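Local coordinates for protein alpha,alpha-trehalose-phosphate synthase (UDP-forming) (Burkholderia xenovorans, PDB 5V0T) that belongs to glycosyltransferase family 20 of the GT-B clan and binds uridine-5'-diphosphate and 6-O-phosphono-alpha-D-glucopyranose, at residues A202-I207 / L223-F228; G49-V54 / T74-R79; A300-V305 / L342-I347. All blocks are in the same frame, centred on the assembly; numbering follows the deposited sequence.

Contact 1 of 3, residues A202-I207 / L223-F228; sequences AFCDYI and LTIHAF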
ATOM      1  N   ALA A 202       4.428  -5.253  17.081  1.00 22.16           N
ATOM      2  CA  ALA A 202       3.371  -4.423  17.647  1.00 17.14           C
ATOM      3  C   ALA A 202       2.143  -5.252  17.979  1.00 19.37           C
ATOM      4  O   ALA A 202       1.529  -5.066  19.043  1.00 16.97           O
ATOM      5  CB  ALA A 202       3.006  -3.288  16.684  1.00 17.96           C
ATOM      6  N   PHE A 203       1.768  -6.171  17.084  1.00 21.42           N
ATOM      7  CA  PHE A 203       0.669  -7.090  17.376  1.00 18.97           C
ATOM      8  C   PHE A 203       0.952  -7.889  18.642  1.00 17.32           C
ATOM      9  O   PHE A 203       0.103  -7.969  19.541  1.00 21.13           O
ATOM     10  CB  PHE A 203       0.423  -8.026  16.187  1.00 20.31           C
ATOM     11  CG  PHE A 203      -0.574  -9.120  16.473  1.00 20.04           C
ATOM     12  CD1 PHE A 203      -1.935  -8.849  16.484  1.00 19.99           C
ATOM     13  CD2 PHE A 203      -0.142 -10.416  16.746  1.00 22.00           C
ATOM     14  CE1 PHE A 203      -2.861  -9.869  16.757  1.00 19.53           C
ATOM     15  CE2 PHE A 203      -1.057 -11.442  17.028  1.00 22.37           C
ATOM     16  CZ  PHE A 203      -2.413 -11.166  17.038  1.00 22.02           C
ATOM     17  N   CYS A 204       2.150  -8.482  18.741  1.00 17.86           N
ATOM     18  CA  CYS A 204       2.466  -9.289  19.921  1.00 22.42           C
ATOM     19  C   CYS A 204       2.518  -8.445  21.184  1.00 20.82           C
ATOM     20  O   CYS A 204       2.125  -8.915  22.261  1.00 21.62           O
ATOM     21  CB  CYS A 204       3.794 -10.022  19.727  1.00 24.75           C
ATOM     22  SG  CYS A 204       3.752 -11.229  18.388  1.00 25.38           S
ATOM     23  N   ASP A 205       2.981  -7.200  21.068  1.00 20.22           N
ATOM     24  CA  ASP A 205       2.995  -6.299  22.217  1.00 23.63           C
ATOM     25  C   ASP A 205       1.580  -6.070  22.753  1.00 25.23           C
ATOM     26  O   ASP A 205       1.363  -6.069  23.970  1.00 22.70           O
ATOM     27  CB  ASP A 205       3.646  -4.973  21.813  1.00 24.58           C
ATOM     28  CG  ASP A 205       3.987  -4.095  22.999  1.00 42.27           C
ATOM     29  OD1 ASP A 205       4.624  -4.595  23.949  1.00 50.49           O
ATOM     30  OD2 ASP A 205       3.640  -2.898  22.977  1.00 44.47           O
ATOM     31  N   TYR A 206       0.603  -5.877  21.860  1.00 22.89           N
ATOM     32  CA  TYR A 206      -0.782  -5.753  22.311  1.00 22.85           C
ATOM     33  C   TYR A 206      -1.258  -7.043  22.973  1.00 19.49           C
ATOM     34  O   TYR A 206      -1.846  -7.017  24.063  1.00 23.14           O
ATOM     35  CB  TYR A 206      -1.698  -5.378  21.137  1.00 19.99           C
ATOM     36  CG  TYR A 206      -3.141  -5.155  21.575  1.00 23.65           C
ATOM     37  CD1 TYR A 206      -4.011  -6.229  21.762  1.00 27.04           C
ATOM     38  CD2 TYR A 206      -3.622  -3.875  21.819  1.00 21.75           C
ATOM     39  CE1 TYR A 206      -5.316  -6.038  22.186  1.00 27.16           C
ATOM     40  CE2 TYR A 206      -4.932  -3.673  22.225  1.00 18.24           C
ATOM     41  CZ  TYR A 206      -5.777  -4.761  22.405  1.00 25.46           C
ATOM     42  OH  TYR A 206      -7.078  -4.575  22.828  1.00 27.05           O
ATOM     43  N   ILE A 207      -1.020  -8.185  22.322  1.00 25.10           N
ATOM     44  CA  ILE A 207      -1.455  -9.475  22.872  1.00 24.47           C
ATOM     45  C   ILE A 207      -0.934  -9.661  24.296  1.00 27.86           C
ATOM     46  O   ILE A 207      -1.679 -10.053  25.212  1.00 27.32           O
ATOM     47  CB  ILE A 207      -0.995 -10.625  21.955  1.00 25.69           C
ATOM     48  CG1 ILE A 207      -1.731 -10.587  20.604  1.00 22.39           C
ATOM     49  CG2 ILE A 207      -1.154 -11.969  22.660  1.00 24.89           C
ATOM     50  CD1 ILE A 207      -3.218 -10.874  20.698  1.00 20.74           C
ATOM     51  N   LEU A 223       5.138 -17.429  14.812  1.00 27.39           N
ATOM     52  CA  LEU A 223       4.869 -17.471  16.242  1.00 27.15           C
ATOM     53  C   LEU A 223       3.536 -18.160  16.505  1.00 25.46           C
ATOM     54  O   LEU A 223       2.634 -18.153  15.667  1.00 32.01           O
ATOM     55  CB  LEU A 223       4.825 -16.056  16.822  1.00 32.77           C
ATOM     56  CG  LEU A 223       5.974 -15.142  16.399  1.00 31.56           C
ATOM     57  CD1 LEU A 223       5.789 -13.750  16.976  1.00 34.04           C
ATOM     58  CD2 LEU A 223       7.289 -15.738  16.850  1.00 34.49           C
ATOM     59  N   THR A 224       3.411 -18.749  17.686  1.00 26.73           N
ATOM     60  CA  THR A 224       2.133 -19.244  18.168  1.00 29.30           C
ATOM     61  C   THR A 224       1.542 -18.221  19.122  1.00 28.10           C
ATOM     62  O   THR A 224       2.215 -17.774  20.061  1.00 27.14           O
ATOM     63  CB  THR A 224       2.297 -20.592  18.869  1.00 36.44           C
ATOM     64  OG1 THR A 224       2.941 -21.500  17.975  1.00 32.58           O
ATOM     65  CG2 THR A 224       0.937 -21.153  19.274  1.00 31.91           C
ATOM     66  N   ILE A 225       0.291 -17.847  18.875  1.00 25.09           N
ATOM     67  CA  ILE A 225      -0.427 -16.869  19.682  1.00 24.74           C
ATOM     68  C   ILE A 225      -1.462 -17.599  20.531  1.00 26.66           C
ATOM     69  O   ILE A 225      -2.204 -18.448  20.022  1.00 28.69           O
ATOM     70  CB  ILE A 225      -1.115 -15.809  18.809  1.00 22.88           C
ATOM     71  CG1 ILE A 225      -0.124 -15.152  17.838  1.00 26.75           C
ATOM     72  CG2 ILE A 225      -1.770 -14.774  19.699  1.00 24.79           C
ATOM     73  CD1 ILE A 225       0.963 -14.349  18.534  1.00 27.22           C
ATOM     74  N   HIS A 226      -1.527 -17.253  21.814  1.00 25.10           N
ATOM     75  CA  HIS A 226      -2.597 -17.698  22.698  1.00 28.07           C
ATOM     76  C   HIS A 226      -3.255 -16.461  23.282  1.00 30.50           C
ATOM     77  O   HIS A 226      -2.606 -15.702  24.009  1.00 26.83           O
ATOM     78  CB  HIS A 226      -2.071 -18.593  23.821  1.00 30.69           C
ATOM     79  CG  HIS A 226      -1.496 -19.894  23.354  1.00 33.81           C
ATOM     80  ND1 HIS A 226      -2.234 -21.058  23.298  1.00 36.69           N
ATOM     81  CD2 HIS A 226      -0.246 -20.225  22.952  1.00 34.89           C
ATOM     82  CE1 HIS A 226      -1.467 -22.044  22.870  1.00 35.07           C
ATOM     83  NE2 HIS A 226      -0.257 -21.564  22.650  1.00 35.45           N
ATOM     84  N   ALA A 227      -4.535 -16.259  22.972  1.00 26.44           N
ATOM     85  CA  ALA A 227      -5.251 -15.091  23.467  1.00 30.86           C
ATOM     86  C   ALA A 227      -6.742 -15.296  23.257  1.00 30.79           C
ATOM     87  O   ALA A 227      -7.160 -15.945  22.294  1.00 30.02           O
ATOM     88  CB  ALA A 227      -4.787 -13.802  22.775  1.00 26.22           C
ATOM     89  N   PHE A 228      -7.532 -14.739  24.177  1.00 29.99           N
ATOM     90  CA  PHE A 228      -8.994 -14.797  24.104  1.00 32.01           C
ATOM     91  C   PHE A 228      -9.494 -16.234  24.005  1.00 35.39           C
ATOM     92  O   PHE A 228     -10.486 -16.516  23.329  1.00 39.01           O
ATOM     93  CB  PHE A 228      -9.526 -13.981  22.924  1.00 28.42           C
ATOM     94  CG  PHE A 228      -9.089 -12.549  22.920  1.00 29.43           C
ATOM     95  CD1 PHE A 228      -9.704 -11.619  23.747  1.00 36.64           C
ATOM     96  CD2 PHE A 228      -8.075 -12.126  22.071  1.00 25.94           C
ATOM     97  CE1 PHE A 228      -9.304 -10.293  23.736  1.00 29.70           C
ATOM     98  CE2 PHE A 228      -7.672 -10.806  22.051  1.00 29.77           C
ATOM     99  CZ  PHE A 228      -8.290  -9.884  22.884  1.00 27.95           C
TER
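Phe203, Cys204 and Ile207 of helix 197-209 meet Leu223, Ile225 and Ala227 of strand 223-227, a worked case of alpha/beta packing in a GT-B glycosyltransferase: one face of a helix laid on one side of a sheet. The strand pairs antiparallel with both 214-216 and 230-236. The short axes run 10.0 Å apart, with their N-to-C directions 31° from parallel. Leu223, Ile225 and Ala227, on one side of the strand, point toward the helix.

No hydrogen bond joins the two segments; the contact is apolar throughout. Among the aliphatic pairs, Ile207 straddles two strand residues. Its CG2 lies 4.1 Å from Ile225 CG2, and its CD1 reaches Ala227 CB at 3.9 Å; Ile207 CG2 also comes near His226 O. The aromatic contact is made at an edge. Phe203 has CG anti to the backbone N (chi1 172°), which carries the ring along the helix toward Ile225, and Phe203 CE2 meets Ile225 CD1 at 3.8 Å with Ile225 CG1 in the ring plane. One face of that ring is occupied by Ile207 CG1 from the next helical turn, and Phe194 of strand 191-194 also meets the ring.

Sulfur supplies the third kind of contact. Cys204 SG touches two strand methyls, at 4.2 Å from Ile225 CD1 and, more tightly, at 3.5 Å from Leu223 CD1.

Contact 2 of 3, residues G49-V54 / T74-R79; sequences GWSGDV and TIALMR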
ATOM      1  N   GLY A  49     -15.063  -9.854  -3.579  1.00 23.07           N
ATOM      2  CA  GLY A  49     -15.047  -8.588  -2.864  1.00 20.61           C
ATOM      3  C   GLY A  49     -16.031  -7.585  -3.437  1.00 24.77           C
ATOM      4  O   GLY A  49     -16.980  -7.942  -4.136  1.00 23.99           O
ATOM      5  N   TRP A  50     -15.797  -6.324  -3.097  1.00 23.20           N
ATOM      6  CA  TRP A  50     -16.654  -5.232  -3.533  1.00 24.10           C
ATOM      7  C   TRP A  50     -16.428  -4.925  -5.013  1.00 23.76           C
ATOM      8  O   TRP A  50     -15.291  -4.895  -5.490  1.00 25.94           O
ATOM      9  CB  TRP A  50     -16.369  -4.001  -2.664  1.00 22.62           C
ATOM     10  CG  TRP A  50     -17.125  -2.747  -2.974  1.00 20.31           C
ATOM     11  CD1 TRP A  50     -18.451  -2.623  -3.289  1.00 22.60           C
ATOM     12  CD2 TRP A  50     -16.585  -1.424  -2.971  1.00 23.90           C
ATOM     13  NE1 TRP A  50     -18.767  -1.293  -3.487  1.00 22.89           N
ATOM     14  CE2 TRP A  50     -17.640  -0.538  -3.292  1.00 19.25           C
ATOM     15  CE3 TRP A  50     -15.307  -0.898  -2.727  1.00 21.36           C
ATOM     16  CZ2 TRP A  50     -17.459   0.848  -3.371  1.00 22.05           C
ATOM     17  CZ3 TRP A  50     -15.129   0.488  -2.803  1.00 22.21           C
ATOM     18  CH2 TRP A  50     -16.199   1.339  -3.137  1.00 19.84           C
ATOM     19  N   SER A  51     -17.525  -4.715  -5.743  1.00 24.46           N
ATOM     20  CA  SER A  51     -17.449  -4.328  -7.147  1.00 20.54           C
ATOM     21  C   SER A  51     -16.988  -2.892  -7.344  1.00 24.15           C
ATOM     22  O   SER A  51     -16.664  -2.513  -8.470  1.00 24.71           O
ATOM     23  CB  SER A  51     -18.817  -4.479  -7.810  1.00 26.07           C
ATOM     24  OG  SER A  51     -19.702  -3.494  -7.297  1.00 25.23           O
ATOM     25  N   GLY A  52     -17.011  -2.068  -6.306  1.00 21.15           N
ATOM     26  CA  GLY A  52     -16.696  -0.666  -6.464  1.00 29.06           C
ATOM     27  C   GLY A  52     -17.893   0.231  -6.689  1.00 29.40           C
ATOM     28  O   GLY A  52     -17.728   1.455  -6.717  1.00 29.71           O
ATOM     29  N   ASP A  53     -19.085  -0.336  -6.856  1.00 22.50           N
ATOM     30  CA  ASP A  53     -20.305   0.423  -7.094  1.00 29.58           C
ATOM     31  C   ASP A  53     -21.116   0.558  -5.811  1.00 29.64           C
ATOM     32  O   ASP A  53     -21.073  -0.307  -4.929  1.00 23.58           O
ATOM     33  CB  ASP A  53     -21.165  -0.253  -8.158  1.00 33.78           C
ATOM     34  CG  ASP A  53     -20.451  -0.375  -9.491  1.00 40.19           C
ATOM     35  OD1 ASP A  53     -19.704   0.558  -9.857  1.00 41.85           O
ATOM     36  OD2 ASP A  53     -20.637  -1.415 -10.156  1.00 43.97           O
ATOM     37  N   VAL A  54     -21.877   1.645  -5.731  1.00 27.94           N
ATOM     38  CA  VAL A  54     -22.713   1.954  -4.578  1.00 28.96           C
ATOM     39  C   VAL A  54     -24.146   2.134  -5.066  1.00 30.94           C
ATOM     40  O   VAL A  54     -24.384   2.852  -6.046  1.00 31.02           O
ATOM     41  CB  VAL A  54     -22.224   3.217  -3.847  1.00 27.76           C
ATOM     42  CG1 VAL A  54     -23.109   3.501  -2.634  1.00 28.96           C
ATOM     43  CG2 VAL A  54     -20.767   3.069  -3.431  1.00 25.40           C
ATOM     44  N   THR A  74     -18.076 -10.469  -7.344  1.00 25.50           N
ATOM     45  CA  THR A  74     -18.128  -9.124  -6.796  1.00 30.56           C
ATOM     46  C   THR A  74     -19.572  -8.698  -6.578  1.00 29.71           C
ATOM     47  O   THR A  74     -20.504  -9.214  -7.206  1.00 30.24           O
ATOM     48  CB  THR A  74     -17.407  -8.119  -7.701  1.00 25.43           C
ATOM     49  OG1 THR A  74     -17.994  -8.139  -8.999  1.00 30.54           O
ATOM     50  CG2 THR A  74     -15.918  -8.473  -7.813  1.00 26.85           C
ATOM     51  N   ILE A  75     -19.741  -7.734  -5.675  1.00 29.48           N
ATOM     52  CA  ILE A  75     -21.064  -7.281  -5.266  1.00 27.04           C
ATOM     53  C   ILE A  75     -20.987  -5.805  -4.897  1.00 26.69           C
ATOM     54  O   ILE A  75     -19.978  -5.332  -4.365  1.00 23.44           O
ATOM     55  CB  ILE A  75     -21.606  -8.149  -4.106  1.00 28.15           C
ATOM     56  CG1 ILE A  75     -23.107  -7.907  -3.892  1.00 25.20           C
ATOM     57  CG2 ILE A  75     -20.793  -7.927  -2.824  1.00 22.51           C
ATOM     58  CD1 ILE A  75     -23.807  -9.005  -3.073  1.00 23.61           C
ATOM     59  N   ALA A  76     -22.059  -5.073  -5.196  1.00 23.89           N
ATOM     60  CA  ALA A  76     -22.145  -3.678  -4.807  1.00 26.57           C
ATOM     61  C   ALA A  76     -22.416  -3.546  -3.304  1.00 26.80           C
ATOM     62  O   ALA A  76     -22.785  -4.502  -2.609  1.00 25.84           O
ATOM     63  CB  ALA A  76     -23.244  -2.971  -5.606  1.00 24.75           C
ATOM     64  N   LEU A  77     -22.236  -2.331  -2.809  1.00 25.51           N
ATOM     65  CA  LEU A  77     -22.583  -1.974  -1.441  1.00 23.46           C
ATOM     66  C   LEU A  77     -23.792  -1.050  -1.463  1.00 25.88           C
ATOM     67  O   LEU A  77     -23.898  -0.182  -2.335  1.00 26.41           O
ATOM     68  CB  LEU A  77     -21.409  -1.279  -0.734  1.00 23.63           C
ATOM     69  CG  LEU A  77     -20.226  -2.162  -0.329  1.00 19.76           C
ATOM     70  CD1 LEU A  77     -19.067  -1.323   0.172  1.00 19.65           C
ATOM     71  CD2 LEU A  77     -20.674  -3.152   0.743  1.00 23.79           C
ATOM     72  N   MET A  78     -24.717  -1.252  -0.528  1.00 25.70           N
ATOM     73  CA  MET A  78     -25.749  -0.247  -0.312  1.00 26.43           C
ATOM     74  C   MET A  78     -25.099   1.037   0.195  1.00 26.09           C
ATOM     75  O   MET A  78     -24.055   1.004   0.854  1.00 25.26           O
ATOM     76  CB  MET A  78     -26.789  -0.742   0.698  1.00 30.14           C
ATOM     77  CG  MET A  78     -27.550  -2.000   0.294  1.00 37.85           C
ATOM     78  SD  MET A  78     -28.450  -1.774  -1.247  1.00 50.30           S
ATOM     79  CE  MET A  78     -29.610  -0.480  -0.795  1.00 55.22           C
ATOM     80  N   ARG A  79     -25.730   2.179  -0.111  1.00 29.14           N
ATOM     81  CA  ARG A  79     -25.200   3.474   0.324  1.00 27.11           C
ATOM     82  C   ARG A  79     -24.949   3.496   1.825  1.00 29.61           C
ATOM     83  O   ARG A  79     -23.893   3.939   2.286  1.00 24.41           O
ATOM     84  CB  ARG A  79     -26.164   4.597  -0.061  1.00 33.22           C
ATOM     85  CG  ARG A  79     -25.832   5.953   0.559  1.00 30.41           C
ATOM     86  CD  ARG A  79     -24.528   6.516  -0.005  1.00 34.23           C
ATOM     87  NE  ARG A  79     -24.567   6.597  -1.462  1.00 39.96           N
ATOM     88  CZ  ARG A  79     -23.556   7.006  -2.229  1.00 44.76           C
ATOM     89  NH1 ARG A  79     -22.403   7.378  -1.682  1.00 38.71           N
ATOM     90  NH2 ARG A  79     -23.701   7.039  -3.551  1.00 44.83           N
TER
HETATM   91  O   HOH W   1     -25.296   5.545  -5.932  1.00 56.72           O
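Trp50 and Leu77 form the dense part of this contact. The leucine crosses the indole at about a right angle, with Leu77 CD1 3.7 Å from the centroid of the five-membered ring of Trp50 and only 9° off its normal, a CH-pi contact. Gly52 CA lies over the opposite face, leaving the indole sandwiched between its own chain and the neighbouring strand. A bond from Trp50 NE1 to Asp53 O, 2.9 Å long and made from above the carbonyl plane, helps to fix its rotation. Asp53 O also accepts from Leu77 N at 3.2 Å in a nearly straight bond, so two N-H groups grip one carbonyl.

The backbones pair as parallel strands, and the register slips by two residues between Trp50 and Val54: a beta bulge. Strand 70-78 of the mixed sheet also pairs with 45-48 and 63-67. Before the bulge, Ile75 N donates to Gly49 O and Ser51 N to Ile75 O; after it, pairing resumes through Asp53 O. Within it Ser51 OG accepts from Asp53 N at 3.2 Å, an ST turn. The side chain of Trp50 comes to about 6 Å from the bound 6-O-phosphono-alpha-D-glucopyranose and meets Tyr86 of that ligand's pocket.

Toward solvent the contact thins. Exposed Arg79, its chain bent at chi2 and chi3, folds back to lay its guanidinium flat over Val54 CG1, which is 3.6 Å from Arg79 CZ. A water bridges Val54 O and Arg79 NH2.

Contact 3 of 3, residues A300-V305 / L342-I347; sequences AQRNKV and LDWTPI. With EDO (1,2-ethanediol), chain K.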
ATOM      1  N   ALA A 300      22.402  26.316  -7.905  1.00 32.95           N
ATOM      2  CA  ALA A 300      22.757  25.576  -9.107  1.00 33.89           C
ATOM      3  C   ALA A 300      21.668  24.598  -9.529  1.00 29.82           C
ATOM      4  O   ALA A 300      21.630  24.214 -10.703  1.00 33.62           O
ATOM      5  CB  ALA A 300      24.081  24.834  -8.909  1.00 36.09           C
ATOM      6  N   GLN A 301      20.767  24.214  -8.621  1.00 28.29           N
ATOM      7  CA  GLN A 301      19.685  23.310  -8.998  1.00 22.97           C
ATOM      8  C   GLN A 301      18.530  24.022  -9.695  1.00 29.09           C
ATOM      9  O   GLN A 301      17.729  23.362 -10.371  1.00 27.31           O
ATOM     10  CB  GLN A 301      19.143  22.566  -7.770  1.00 32.01           C
ATOM     11  CG  GLN A 301      20.074  21.506  -7.182  1.00 36.30           C
ATOM     12  CD  GLN A 301      20.353  20.349  -8.130  1.00 39.75           C
ATOM     13  OE1 GLN A 301      19.639  20.141  -9.114  1.00 34.33           O
ATOM     14  NE2 GLN A 301      21.405  19.591  -7.838  1.00 44.10           N
ATOM     15  N   ARG A 302      18.421  25.341  -9.548  1.00 28.69           N
ATOM     16  CA  ARG A 302      17.299  26.064 -10.136  1.00 26.97           C
ATOM     17  C   ARG A 302      17.382  26.007 -11.655  1.00 27.11           C
ATOM     18  O   ARG A 302      18.460  26.150 -12.237  1.00 23.17           O
ATOM     19  CB  ARG A 302      17.284  27.507  -9.640  1.00 24.10           C
ATOM     20  CG  ARG A 302      17.034  27.603  -8.113  1.00 23.57           C
ATOM     21  CD  ARG A 302      17.257  29.013  -7.604  1.00 20.75           C
ATOM     22  NE  ARG A 302      17.435  29.015  -6.156  1.00 30.76           N
ATOM     23  CZ  ARG A 302      17.706  30.094  -5.435  1.00 30.74           C
ATOM     24  NH1 ARG A 302      17.833  31.275  -6.030  1.00 35.22           N
ATOM     25  NH2 ARG A 302      17.863  29.992  -4.122  1.00 28.06           N
ATOM     26  N   ASN A 303      16.237  25.745 -12.290  1.00 25.55           N
ATOM     27  CA  ASN A 303      16.096  25.559 -13.733  1.00 23.24           C
ATOM     28  C   ASN A 303      16.883  24.354 -14.248  1.00 28.32           C
ATOM     29  O   ASN A 303      16.998  24.172 -15.463  1.00 25.26           O
ATOM     30  CB  ASN A 303      16.490  26.829 -14.517  1.00 26.92           C
ATOM     31  CG  ASN A 303      15.553  27.111 -15.691  1.00 38.29           C
ATOM     32  OD1 ASN A 303      14.886  26.205 -16.192  1.00 37.00           O
ATOM     33  ND2 ASN A 303      15.503  28.372 -16.139  1.00 39.36           N
ATOM     34  N   LYS A 304      17.420  23.508 -13.356  1.00 24.51           N
ATOM     35  CA  LYS A 304      18.151  22.314 -13.765  1.00 23.38           C
ATOM     36  C   LYS A 304      17.484  21.020 -13.320  1.00 23.87           C
ATOM     37  O   LYS A 304      18.015  19.940 -13.595  1.00 22.47           O
ATOM     38  CB  LYS A 304      19.589  22.355 -13.231  1.00 23.31           C
ATOM     39  CG  LYS A 304      20.347  23.609 -13.649  1.00 29.48           C
ATOM     40  CD  LYS A 304      20.217  23.843 -15.139  1.00 38.89           C
ATOM     41  CE  LYS A 304      21.190  24.907 -15.641  1.00 52.35           C
ATOM     42  NZ  LYS A 304      22.570  24.386 -15.784  1.00 56.62           N
ATOM     43  N   VAL A 305      16.348  21.095 -12.633  1.00 20.26           N
ATOM     44  CA  VAL A 305      15.633  19.911 -12.176  1.00 21.70           C
ATOM     45  C   VAL A 305      14.161  20.282 -12.088  1.00 20.67           C
ATOM     46  O   VAL A 305      13.814  21.443 -11.858  1.00 24.12           O
ATOM     47  CB  VAL A 305      16.186  19.406 -10.814  1.00 24.55           C
ATOM     48  CG1 VAL A 305      16.077  20.491  -9.746  1.00 19.85           C
ATOM     49  CG2 VAL A 305      15.477  18.117 -10.349  1.00 21.28           C
ATOM     50  N   LEU A 342      10.156  31.974 -16.687  1.00 22.37           N
ATOM     51  CA  LEU A 342       9.301  31.915 -17.872  1.00 19.94           C
ATOM     52  C   LEU A 342       9.368  30.565 -18.571  1.00 28.70           C
ATOM     53  O   LEU A 342       8.408  30.177 -19.241  1.00 36.31           O
ATOM     54  CB  LEU A 342       9.690  33.004 -18.871  1.00 20.90           C
ATOM     55  CG  LEU A 342       9.526  34.454 -18.422  1.00 27.85           C
ATOM     56  CD1 LEU A 342      10.029  35.371 -19.489  1.00 27.37           C
ATOM     57  CD2 LEU A 342       8.051  34.749 -18.109  1.00 27.39           C
ATOM     58  N   ASP A 343      10.469  29.829 -18.421  1.00 24.96           N
ATOM     59  CA  ASP A 343      10.622  28.537 -19.079  1.00 24.13           C
ATOM     60  C   ASP A 343      10.773  27.383 -18.096  1.00 27.56           C
ATOM     61  O   ASP A 343      11.226  26.308 -18.487  1.00 23.35           O
ATOM     62  CB  ASP A 343      11.819  28.562 -20.032  1.00 27.70           C
ATOM     63  CG  ASP A 343      13.145  28.753 -19.302  1.00 35.79           C
ATOM     64  OD1 ASP A 343      13.143  29.083 -18.094  1.00 32.74           O
ATOM     65  OD2 ASP A 343      14.199  28.572 -19.935  1.00 33.71           O
ATOM     66  N   TRP A 344      10.395  27.564 -16.831  1.00 20.69           N
ATOM     67  CA  TRP A 344      10.635  26.527 -15.833  1.00 20.37           C
ATOM     68  C   TRP A 344       9.488  26.502 -14.839  1.00 22.26           C
ATOM     69  O   TRP A 344       9.234  27.505 -14.166  1.00 20.94           O
ATOM     70  CB  TRP A 344      11.957  26.763 -15.090  1.00 17.25           C
ATOM     71  CG  TRP A 344      12.276  25.678 -14.088  1.00 16.84           C
ATOM     72  CD1 TRP A 344      12.157  24.325 -14.268  1.00 16.56           C
ATOM     73  CD2 TRP A 344      12.750  25.862 -12.748  1.00 20.16           C
ATOM     74  NE1 TRP A 344      12.555  23.655 -13.128  1.00 16.23           N
ATOM     75  CE2 TRP A 344      12.915  24.579 -12.181  1.00 18.08           C
ATOM     76  CE3 TRP A 344      13.072  26.985 -11.982  1.00 20.01           C
ATOM     77  CZ2 TRP A 344      13.374  24.395 -10.880  1.00 18.65           C
ATOM     78  CZ3 TRP A 344      13.536  26.797 -10.688  1.00 24.31           C
ATOM     79  CH2 TRP A 344      13.683  25.515 -10.153  1.00 19.54           C
ATOM     80  N   THR A 345       8.810  25.363 -14.756  1.00 14.97           N
ATOM     81  CA  THR A 345       7.855  25.095 -13.689  1.00 14.78           C
ATOM     82  C   THR A 345       8.494  24.082 -12.749  1.00 19.72           C
ATOM     83  O   THR A 345       8.694  22.924 -13.145  1.00 24.52           O
ATOM     84  CB  THR A 345       6.527  24.558 -14.241  1.00 18.83           C
ATOM     85  OG1 THR A 345       5.948  25.535 -15.113  1.00 22.62           O
ATOM     86  CG2 THR A 345       5.541  24.265 -13.096  1.00 17.30           C
ATOM     87  N   PRO A 346       8.867  24.473 -11.526  1.00 15.72           N
ATOM     88  CA  PRO A 346       9.588  23.532 -10.641  1.00 19.02           C
ATOM     89  C   PRO A 346       8.831  22.253 -10.310  1.00 19.62           C
ATOM     90  O   PRO A 346       9.420  21.162 -10.387  1.00 15.64           O
ATOM     91  CB  PRO A 346       9.842  24.377  -9.384  1.00 17.96           C
ATOM     92  CG  PRO A 346       9.897  25.774  -9.890  1.00 20.33           C
ATOM     93  CD  PRO A 346       8.871  25.843 -10.992  1.00 17.45           C
ATOM     94  N   ILE A 347       7.556  22.346  -9.913  1.00 17.47           N
ATOM     95  CA  ILE A 347       6.755  21.175  -9.541  1.00 18.30           C
ATOM     96  C   ILE A 347       5.663  20.971 -10.588  1.00 21.34           C
ATOM     97  O   ILE A 347       4.855  21.874 -10.843  1.00 16.19           O
ATOM     98  CB  ILE A 347       6.145  21.309  -8.135  1.00 16.08           C
ATOM     99  CG1 ILE A 347       7.261  21.439  -7.080  1.00 13.96           C
ATOM    100  CG2 ILE A 347       5.228  20.097  -7.830  1.00 15.58           C
ATOM    101  CD1 ILE A 347       6.751  21.642  -5.641  1.00 17.85           C
TER
HETATM  102  C1  EDO K 503       9.787  21.154 -17.037  1.00 38.44           C
HETATM  103  O1  EDO K 503      11.189  21.257 -16.747  1.00 38.54           O
HETATM  104  C2  EDO K 503       9.061  22.302 -16.343  1.00 35.21           C
HETATM  105  O2  EDO K 503       9.274  23.525 -17.069  1.00 30.83           O
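The indole of Trp344 is packed on both faces and bonded at one edge. Over one face runs the backbone of 302-303: Asn303 N stands 3.1 Å above the ring plane, and Asn303 CA makes a CH-pi contact 3.7 Å from the centroid of the five-membered ring. Pro346 CG, from the tryptophan's own loop, lies against the opposite face. At the edge, Trp344 NE1 donates to Val305 O at 2.8 Å, and O1 of a 1,2-ethanediol also lies near the ring plane. The short bond is bent, 131° at the hydrogen, and the donor approaches from above the carbonyl plane; a weak second bond from NE1 goes to Ser306 OG. With CG anti to the backbone N (chi1 -177°), the ring reaches across to the 300-305 loop.

The amide of Asn303 is the second flat group. It passes the indole in the opposite sense, the two planes 23° apart, and brings Asn303 OD1 to 3.2 Å from Trp344 CB. Its other end, Asn303 ND2, donates to Asp343 OD1 at 3.1 Å on the syn side of a carboxylate turned almost perpendicular to the amide. Asp343 OD2 has a long, weak ion pair with Arg269, whose NE is also bonded to Asn303 O. The 1,2-ethanediol, probably from the crystallisation liquor, accepts from Thr345 N through its O2 and is bonded to Ser306 and Arg269.

Strand 305-310, helix 319-339 and strand 347-350 form a beta-alpha-beta crossover between neighbouring parallel strands, and the contact joins the loops entering those strands, in the Rossmann-like second domain of the GT-B fold.

How the contacts relate
Along the chain the contacts follow in series: contact 2 closes before contact 1 opens, and contact 1 before contact 3. Contacts 1 and 2 both reach the mixed sheet, yet their centres are about 33 Å apart, since 49-54 and 74-79 extend one region of it while 223-228 belongs to the antiparallel strands of another. Contact 3 joins loops leading into the separate six-stranded parallel sheet, its centre about 52 Å from that of contact 1, on the opposite side of the chain's centre, and about 45 Å from that of contact 2. None touches another. Together they sample both halves of the two-domain GT-B fold, and contact 2 lies near the bound 6-O-phosphono-alpha-D-glucopyranose.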